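PDB 5UX5: BIFUNCTIONAL PROTEIN Proline utilization A (PutA), which probably oxidises proline to glutamate in two steps, using an FAD-dependent proline dehydrogenase and an NAD-dependent aldehyde dehydrogenase carried on one chain. Local coordinates for residues I699-A704 against I851-E856; N870-R875 against A1060-N1065; V882-F887 against E965-R970. All blocks are in the same frame, centred on the assembly; numbering follows the deposited sequence.

Contact 1 of 3, residues I699-A704 against I851-E856; sequences IVTPSA and IHSLDE
Ile699 and Val700 run parallel to Ile851 and His852 as the ends of two neighbouring strands, and just beyond them a type I turn from Thr701 to Ala704 folds back onto Ser853 and Leu854. The joining bond, His852 N to Ile699 O, measures 2.6 Å, while the return bond from Thr701 N to His852 O is weak at 3.4 Å. Past the strand ends Leu854 N reaches Ser703 O at 2.9 Å. On the isoleucine face, CB of Ile699 meets CG1 of Ile851 at 4.1 Å, and Trp862 of helix 856-865 packs against both. The Ala704 methyl, from the turn, lies beside His852, 4.0 Å from its CB, and the His852 ring turns off to bond Asp712 through NE2. Thr701 OG1 takes the place between its own backbone N and carbonyl carbon (chi1 80°), which brings it to 3.4 Å from CB of Ser853. Ser853 OG accepts from Asp855 N at 3.1 Å in an ST turn, and Asp855 caps helix 856-865 at its first turn. Both hydroxyls, Thr701 OG1 and Ser853 OG, are hydrogen-bonded to OE1 of Glu858. One carboxylate in the first helical turn therefore bridges the residues that directly follow the two strands, probably with its negative charge eased by the helix N-terminus.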
loop_
_atom_site.group_PDB
_atom_site.type_symbol
_atom_site.label_atom_id
_atom_site.label_comp_id
_atom_site.label_asym_id
_atom_site.label_seq_id
_atom_site.Cartn_x
_atom_site.Cartn_y
_atom_site.Cartn_z
ATOM N N ILE A 699 13.699 3.993 10.017
ATOM C CA ILE A 699 14.077 4.904 11.096
ATOM C C ILE A 699 12.851 5.694 11.565
ATOM O O ILE A 699 12.092 6.240 10.749
ATOM C CB ILE A 699 15.202 5.848 10.646
ATOM C CG1 ILE A 699 16.439 5.047 10.234
ATOM C CG2 ILE A 699 15.511 6.842 11.730
ATOM C CD1 ILE A 699 17.590 5.919 9.790
ATOM N N VAL A 700 12.667 5.755 12.882
ATOM C CA VAL A 700 11.583 6.473 13.532
ATOM C C VAL A 700 12.213 7.452 14.509
ATOM O O VAL A 700 12.826 7.039 15.500
ATOM C CB VAL A 700 10.626 5.517 14.257
ATOM C CG1 VAL A 700 9.435 6.285 14.912
ATOM C CG2 VAL A 700 10.168 4.430 13.300
ATOM N N THR A 701 12.037 8.730 14.257
ATOM C CA THR A 701 12.559 9.802 15.087
ATOM C C THR A 701 11.443 10.391 15.928
ATOM O O THR A 701 10.270 10.277 15.572
ATOM C CB THR A 701 13.179 10.897 14.207
ATOM O OG1 THR A 701 12.142 11.739 13.680
ATOM C CG2 THR A 701 13.972 10.283 13.069
ATOM N N PRO A 702 11.764 11.100 17.013
ATOM C CA PRO A 702 10.694 11.644 17.868
ATOM C C PRO A 702 9.705 12.541 17.143
ATOM O O PRO A 702 8.571 12.686 17.620
ATOM C CB PRO A 702 11.465 12.431 18.939
ATOM C CG PRO A 702 12.772 11.787 19.002
ATOM C CD PRO A 702 13.094 11.371 17.582
ATOM N N SER A 703 10.069 13.100 15.985
ATOM C CA SER A 703 9.184 13.967 15.210
ATOM C C SER A 703 8.193 13.194 14.336
ATOM O O SER A 703 7.577 13.778 13.448
ATOM C CB SER A 703 10.018 14.921 14.353
ATOM O OG SER A 703 10.769 15.807 15.165
ATOM N N ALA A 704 8.061 11.892 14.535
ATOM C CA ALA A 704 7.181 11.070 13.732
ATOM C C ALA A 704 5.816 10.982 14.367
ATOM O O ALA A 704 5.642 11.223 15.558
ATOM C CB ALA A 704 7.734 9.664 13.569
ATOM N N ILE A 851 12.128 6.214 6.406
ATOM C CA ILE A 851 12.181 7.045 7.599
ATOM C C ILE A 851 10.771 7.522 7.911
ATOM O O ILE A 851 9.938 7.741 7.022
ATOM C CB ILE A 851 13.143 8.246 7.450
ATOM C CG1 ILE A 851 13.279 9.004 8.762
ATOM C CG2 ILE A 851 12.614 9.226 6.421
ATOM C CD1 ILE A 851 14.294 10.131 8.714
ATOM N N HIS A 852 10.492 7.642 9.189
ATOM C CA HIS A 852 9.253 8.247 9.626
ATOM C C HIS A 852 9.611 9.498 10.403
ATOM O O HIS A 852 10.187 9.410 11.490
ATOM C CB HIS A 852 8.436 7.268 10.457
ATOM C CG HIS A 852 7.208 6.794 9.755
ATOM N ND1 HIS A 852 5.997 7.453 9.856
ATOM C CD2 HIS A 852 7.007 5.754 8.910
ATOM C CE1 HIS A 852 5.095 6.824 9.119
ATOM N NE2 HIS A 852 5.681 5.792 8.534
ATOM N N SER A 853 9.271 10.655 9.843
ATOM C CA SER A 853 9.520 11.920 10.516
ATOM C C SER A 853 8.717 13.010 9.830
ATOM O O SER A 853 8.668 13.063 8.601
ATOM C CB SER A 853 10.999 12.276 10.504
ATOM O OG SER A 853 11.163 13.598 10.980
ATOM N N LEU A 854 8.053 13.852 10.616
ATOM C CA LEU A 854 7.343 15.014 10.089
ATOM C C LEU A 854 8.218 16.257 10.064
ATOM O O LEU A 854 7.733 17.337 9.716
ATOM C CB LEU A 854 6.074 15.266 10.909
ATOM C CG LEU A 854 5.072 14.109 10.745
ATOM C CD1 LEU A 854 3.686 14.400 11.323
ATOM C CD2 LEU A 854 4.953 13.734 9.255
ATOM N N ASP A 855 9.490 16.115 10.422
ATOM C CA ASP A 855 10.444 17.205 10.409
ATOM C C ASP A 855 11.125 17.220 9.049
ATOM O O ASP A 855 11.719 16.215 8.647
ATOM C CB ASP A 855 11.458 17.009 11.529
ATOM C CG ASP A 855 12.450 18.147 11.621
ATOM O OD1 ASP A 855 13.423 18.150 10.844
ATOM O OD2 ASP A 855 12.253 19.033 12.485
ATOM N N GLU A 856 11.044 18.359 8.348
ATOM C CA GLU A 856 11.510 18.422 6.962
ATOM C C GLU A 856 13.033 18.317 6.864
ATOM O O GLU A 856 13.550 17.664 5.951
ATOM C CB GLU A 856 10.998 19.703 6.298
#

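Contact 2 of 3, residues N870-R875 against A1060-N1065; sequences NAYINR and AVSTTN
The carbonyl oxygen of Ser1062 accepts from the strand beside it, Ile873 N bonding to Ser1062 O at 2.8 Å, and the CA-H of Tyr872 adds a weak contact to the same oxygen. It belongs to a regular parallel pairing of 870-873 with 1060-1064, continued by Ser1062 N to Ala871 O at 2.9 Å and by Thr1064 N to Ile873 O at 3.2 Å. Where strand 870-873 has ended, Asn874 O accepts from the Thr1064 hydroxyl OG1 at 2.8 Å, the donor standing above the carbonyl plane. Ile873 spreads over its neighbours, its CG2 lying 3.6 Å from CG2 of Thr1063 and its CD1 3.9 Å from CG1 of Val1061. On the opposite face CD2 of Tyr872 touches CB of Ser1062 at 3.7 Å. A bend at chi3 (-71°) brings the Arg875 guanidinium beside the Tyr872 ring, with CD2 over one of its faces, toward the rim; its NH1 pairs with Glu965, and Ser1062 OG with Asn967. Strand 870-873 thus lies between strands 845-852 and 1056-1064, with Ala871 and Ile873 packed against Trp862 of helix 856-865.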
loop_
_atom_site.group_PDB
_atom_site.type_symbol
_atom_site.label_atom_id
_atom_site.label_comp_id
_atom_site.label_asym_id
_atom_site.label_seq_id
_atom_site.Cartn_x
_atom_site.Cartn_y
_atom_site.Cartn_z
ATOM N N ASN A 870 15.527 1.686 -2.983
ATOM C CA ASN A 870 14.136 2.111 -2.793
ATOM C C ASN A 870 14.002 2.767 -1.417
ATOM O O ASN A 870 14.027 2.089 -0.383
ATOM C CB ASN A 870 13.179 0.922 -2.942
ATOM C CG ASN A 870 12.877 0.568 -4.408
ATOM O OD1 ASN A 870 13.692 -0.041 -5.095
ATOM N ND2 ASN A 870 11.699 0.929 -4.871
ATOM N N ALA A 871 13.891 4.092 -1.420
ATOM C CA ALA A 871 13.646 4.901 -0.228
ATOM C C ALA A 871 12.166 5.312 -0.130
ATOM O O ALA A 871 11.508 5.587 -1.138
ATOM C CB ALA A 871 14.540 6.134 -0.240
ATOM N N TYR A 872 11.634 5.301 1.089
ATOM C CA TYR A 872 10.240 5.651 1.361
ATOM C C TYR A 872 10.216 6.601 2.539
ATOM O O TYR A 872 11.026 6.482 3.461
ATOM C CB TYR A 872 9.360 4.429 1.676
ATOM C CG TYR A 872 9.320 3.397 0.579
ATOM C CD1 TYR A 872 10.296 2.432 0.506
ATOM C CD2 TYR A 872 8.301 3.376 -0.382
ATOM C CE1 TYR A 872 10.285 1.487 -0.475
ATOM C CE2 TYR A 872 8.285 2.403 -1.384
ATOM C CZ TYR A 872 9.303 1.468 -1.416
ATOM O OH TYR A 872 9.373 0.459 -2.351
ATOM N N ILE A 873 9.298 7.552 2.510
ATOM C CA ILE A 873 9.233 8.557 3.552
ATOM C C ILE A 873 7.821 8.566 4.114
ATOM O O ILE A 873 6.854 8.778 3.377
ATOM C CB ILE A 873 9.674 9.925 3.011
ATOM C CG1 ILE A 873 11.185 9.837 2.749
ATOM C CG2 ILE A 873 9.343 11.032 3.978
ATOM C CD1 ILE A 873 11.698 10.703 1.649
ATOM N N ASN A 874 7.703 8.273 5.407
ATOM C CA ASN A 874 6.407 8.252 6.092
ATOM C C ASN A 874 5.400 7.328 5.401
ATOM O O ASN A 874 4.232 7.663 5.236
ATOM C CB ASN A 874 5.852 9.671 6.240
ATOM C CG ASN A 874 6.727 10.544 7.096
ATOM O OD1 ASN A 874 7.301 10.081 8.083
ATOM N ND2 ASN A 874 6.819 11.813 6.750
ATOM N N ARG A 875 5.852 6.142 5.012
ATOM C CA ARG A 875 4.962 5.089 4.553
ATOM C C ARG A 875 5.711 3.771 4.657
ATOM O O ARG A 875 6.883 3.746 5.027
ATOM C CB ARG A 875 4.489 5.357 3.135
ATOM C CG ARG A 875 5.627 5.743 2.222
ATOM C CD ARG A 875 5.312 5.312 0.824
ATOM N NE ARG A 875 5.378 3.865 0.716
ATOM C CZ ARG A 875 4.920 3.173 -0.325
ATOM N NH1 ARG A 875 4.349 3.801 -1.346
ATOM N NH2 ARG A 875 5.030 1.854 -0.348
ATOM N N ALA A 1060 14.580 5.085 -6.499
ATOM C CA ALA A 1060 13.200 5.542 -6.361
ATOM C C ALA A 1060 12.979 6.107 -4.966
ATOM O O ALA A 1060 13.300 5.443 -3.979
ATOM C CB ALA A 1060 12.222 4.400 -6.601
ATOM N N VAL A 1061 12.450 7.333 -4.881
ATOM C CA VAL A 1061 12.150 7.973 -3.597
ATOM C C VAL A 1061 10.654 8.252 -3.552
ATOM O O VAL A 1061 10.151 9.117 -4.284
ATOM C CB VAL A 1061 12.937 9.265 -3.377
ATOM C CG1 VAL A 1061 12.765 9.732 -1.943
ATOM C CG2 VAL A 1061 14.409 9.070 -3.715
ATOM N N SER A 1062 9.954 7.560 -2.652
ATOM C CA SER A 1062 8.506 7.640 -2.518
ATOM C C SER A 1062 8.177 8.297 -1.191
ATOM O O SER A 1062 8.588 7.788 -0.143
ATOM C CB SER A 1062 7.885 6.253 -2.601
ATOM O OG SER A 1062 6.491 6.345 -2.422
ATOM N N THR A 1063 7.464 9.432 -1.240
ATOM C CA THR A 1063 7.148 10.265 -0.070
ATOM C C THR A 1063 5.647 10.551 0.029
ATOM O O THR A 1063 5.044 11.095 -0.908
ATOM C CB THR A 1063 7.869 11.615 -0.106
ATOM O OG1 THR A 1063 9.281 11.424 -0.248
ATOM C CG2 THR A 1063 7.557 12.422 1.145
ATOM N N THR A 1064 5.057 10.221 1.173
ATOM C CA THR A 1064 3.685 10.620 1.439
ATOM C C THR A 1064 3.609 12.138 1.410
ATOM O O THR A 1064 4.489 12.813 1.936
ATOM C CB THR A 1064 3.219 10.044 2.787
ATOM O OG1 THR A 1064 3.355 8.625 2.728
ATOM C CG2 THR A 1064 1.738 10.345 3.067
ATOM N N ASN A 1065 2.582 12.674 0.735
ATOM C CA ASN A 1065 2.454 14.111 0.518
ATOM C C ASN A 1065 1.479 14.785 1.465
ATOM O O ASN A 1065 1.534 16.012 1.625
ATOM C CB ASN A 1065 1.956 14.392 -0.898
ATOM C CG ASN A 1065 3.064 14.488 -1.885
ATOM O OD1 ASN A 1065 4.176 14.897 -1.555
ATOM N ND2 ASN A 1065 2.773 14.117 -3.123
#

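Contact 3 of 3, residues V882-F887 against E965-R970; sequences VQRQPF and ESNVFR
The side-chain amides of Gln885 and Asn967 meet with their planes 67° apart: Asn967 OD1 lies near the plane of the Gln885 amide, while NE2 of Gln885 stands above the Asn967 carbonyl plane, 57° out of it. The arrangement joins a loop of the aldehyde dehydrogenase domain to the opening of strand 965-980, which leads into the C-terminal part of the chain, where mostly parallel strands alternate with helices in a manner consistent with a Rossmann-like fold. Gln885 NE2 donates to Asn967 OD1 at 2.8 Å. At its own edge the Asn967 amide is held by a second bond, ND2 to Glu965 OE1 at 3.0 Å, made nearly in the amide plane and to the anti lone pair of the carboxylate. Gln885 reaches across because its chain turns sharply about the CB-CG bond (chi2 96°), and its OE1 is fixed by the backbone N of Ile881. With Ser1062 and Arg875 as further partners of Asn967 and Glu965, these polar groups are buried but hydrogen-bonded. The Arg884 carbonyl oxygen packs beside CB of Asn967. Its guanidinium stays beyond salt-bridge range of Glu965, with NH1 4.4 Å from OE1, and instead NH2 bonds the carbonyl oxygen of Leu312, far earlier in the chain. Farther along the strand the contact turns apolar: CG of Pro886 rests obliquely against the Phe969 ring, 3.7 Å from CD1 and 4.1 Å from CE1.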
loop_
_atom_site.group_PDB
_atom_site.type_symbol
_atom_site.label_atom_id
_atom_site.label_comp_id
_atom_site.label_asym_id
_atom_site.label_seq_id
_atom_site.Cartn_x
_atom_site.Cartn_y
_atom_site.Cartn_z
ATOM N N VAL A 882 4.850 -0.950 -10.061
ATOM C CA VAL A 882 5.496 -0.740 -11.348
ATOM C C VAL A 882 5.426 0.725 -11.736
ATOM O O VAL A 882 4.393 1.376 -11.581
ATOM C CB VAL A 882 4.844 -1.598 -12.439
ATOM C CG1 VAL A 882 5.343 -1.152 -13.793
ATOM C CG2 VAL A 882 5.144 -3.052 -12.217
ATOM N N GLN A 883 6.560 1.266 -12.151
ATOM C CA GLN A 883 6.715 2.637 -12.612
ATOM C C GLN A 883 6.562 3.679 -11.511
ATOM O O GLN A 883 7.234 4.712 -11.556
ATOM C CB GLN A 883 5.763 2.924 -13.760
ATOM C CG GLN A 883 6.088 4.223 -14.397
ATOM C CD GLN A 883 4.984 4.703 -15.302
ATOM O OE1 GLN A 883 5.244 5.120 -16.434
ATOM N NE2 GLN A 883 3.738 4.642 -14.814
ATOM N N ARG A 884 5.685 3.441 -10.526
ATOM C CA ARG A 884 5.622 4.330 -9.365
ATOM C C ARG A 884 6.897 4.232 -8.550
ATOM O O ARG A 884 7.496 5.247 -8.191
ATOM C CB ARG A 884 4.429 3.991 -8.483
ATOM C CG ARG A 884 3.088 4.495 -8.928
ATOM C CD ARG A 884 2.107 4.368 -7.779
ATOM N NE ARG A 884 0.717 4.301 -8.210
ATOM C CZ ARG A 884 -0.286 3.992 -7.390
ATOM N NH1 ARG A 884 -0.038 3.726 -6.126
ATOM N NH2 ARG A 884 -1.527 3.936 -7.834
ATOM N N GLN A 885 7.271 3.010 -8.168
ATOM C CA GLN A 885 8.500 2.721 -7.421
ATOM C C GLN A 885 9.201 1.598 -8.171
ATOM O O GLN A 885 8.986 0.412 -7.882
ATOM C CB GLN A 885 8.211 2.328 -5.971
ATOM C CG GLN A 885 7.398 3.359 -5.199
ATOM C CD GLN A 885 5.916 3.028 -5.211
ATOM O OE1 GLN A 885 5.536 1.867 -5.422
ATOM N NE2 GLN A 885 5.066 4.051 -5.022
ATOM N N PRO A 886 9.974 1.931 -9.199
ATOM C CA PRO A 886 10.839 0.927 -9.825
ATOM C C PRO A 886 11.708 0.265 -8.767
ATOM O O PRO A 886 12.223 0.925 -7.861
ATOM C CB PRO A 886 11.665 1.750 -10.806
ATOM C CG PRO A 886 10.822 2.968 -11.064
ATOM C CD PRO A 886 10.104 3.256 -9.826
ATOM N N PHE A 887 11.870 -1.046 -8.865
ATOM C CA PHE A 887 12.394 -1.812 -7.743
ATOM C C PHE A 887 13.772 -2.404 -8.068
ATOM O O PHE A 887 13.970 -2.987 -9.147
ATOM C CB PHE A 887 11.402 -2.911 -7.360
ATOM C CG PHE A 887 11.734 -3.605 -6.069
ATOM C CD1 PHE A 887 11.409 -3.025 -4.864
ATOM C CD2 PHE A 887 12.399 -4.829 -6.065
ATOM C CE1 PHE A 887 11.721 -3.654 -3.661
ATOM C CE2 PHE A 887 12.718 -5.460 -4.883
ATOM C CZ PHE A 887 12.375 -4.874 -3.672
ATOM N N GLU A 965 0.969 11.234 -3.140
ATOM C CA GLU A 965 2.236 10.548 -2.953
ATOM C C GLU A 965 3.202 10.971 -4.052
ATOM O O GLU A 965 2.940 10.755 -5.233
ATOM C CB GLU A 965 2.020 9.044 -2.962
ATOM C CG GLU A 965 3.242 8.226 -2.719
ATOM C CD GLU A 965 2.914 6.768 -2.614
ATOM O OE1 GLU A 965 2.773 6.089 -3.667
ATOM O OE2 GLU A 965 2.758 6.300 -1.457
ATOM N N SER A 966 4.318 11.569 -3.655
ATOM C CA SER A 966 5.406 11.883 -4.573
ATOM C C SER A 966 6.211 10.625 -4.866
ATOM O O SER A 966 6.701 9.970 -3.946
ATOM C CB SER A 966 6.306 12.956 -3.973
ATOM O OG SER A 966 7.450 13.105 -4.777
ATOM N N ASN A 967 6.335 10.268 -6.138
ATOM C CA ASN A 967 7.094 9.081 -6.530
ATOM C C ASN A 967 8.155 9.475 -7.558
ATOM O O ASN A 967 7.843 9.641 -8.744
ATOM C CB ASN A 967 6.153 7.989 -7.036
ATOM C CG ASN A 967 5.267 7.423 -5.905
ATOM O OD1 ASN A 967 5.766 6.729 -5.018
ATOM N ND2 ASN A 967 3.963 7.696 -5.956
ATOM N N VAL A 968 9.413 9.575 -7.100
ATOM C CA VAL A 968 10.536 10.145 -7.854
ATOM C C VAL A 968 11.482 9.055 -8.354
ATOM O O VAL A 968 11.823 8.118 -7.623
ATOM C CB VAL A 968 11.287 11.168 -6.977
ATOM C CG1 VAL A 968 12.585 11.559 -7.578
ATOM C CG2 VAL A 968 10.422 12.404 -6.791
ATOM N N PHE A 969 11.926 9.195 -9.605
ATOM C CA PHE A 969 12.903 8.301 -10.222
ATOM C C PHE A 969 14.125 9.137 -10.570
ATOM O O PHE A 969 14.034 10.071 -11.372
ATOM C CB PHE A 969 12.340 7.638 -11.477
ATOM C CG PHE A 969 13.295 6.702 -12.138
ATOM C CD1 PHE A 969 13.483 5.426 -11.638
ATOM C CD2 PHE A 969 14.035 7.101 -13.253
ATOM C CE1 PHE A 969 14.392 4.565 -12.237
ATOM C CE2 PHE A 969 14.947 6.244 -13.853
ATOM C CZ PHE A 969 15.136 4.981 -13.340
ATOM N N ARG A 970 15.259 8.820 -9.958
ATOM C CA ARG A 970 16.431 9.646 -10.119
ATOM C C ARG A 970 17.666 8.771 -10.185
ATOM O O ARG A 970 17.656 7.593 -9.801
ATOM C CB ARG A 970 16.574 10.693 -8.990
ATOM C CG ARG A 970 16.792 10.139 -7.607
ATOM C CD ARG A 970 16.847 11.254 -6.562
ATOM N NE ARG A 970 17.303 10.767 -5.262
ATOM C CZ ARG A 970 17.694 11.550 -4.260
ATOM N NH1 ARG A 970 17.712 12.868 -4.415
ATOM N NH2 ARG A 970 18.078 11.020 -3.106
#

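The three contacts step across adjoining strands, in the order 696-700, 845-852, 870-873, 1056-1064 and 965-980. Centres of contacts 1 and 2 lie about 12 Å apart and those of contacts 2 and 3 about 9 Å, whereas contacts 1 and 3 are about 21 Å apart and do not touch. Asn874 links the first pair, its OD1 probably bonded to Ser853 N; the second pair probably meets through Ser1062 and Asn967. Along the chain contact 1 closes first, and both segments of contact 3 fall between the two of contact 2. The C-terminal strand 1056-1064 therefore returns to pair with the aldehyde dehydrogenase domain, which would fasten the C-terminal part to it.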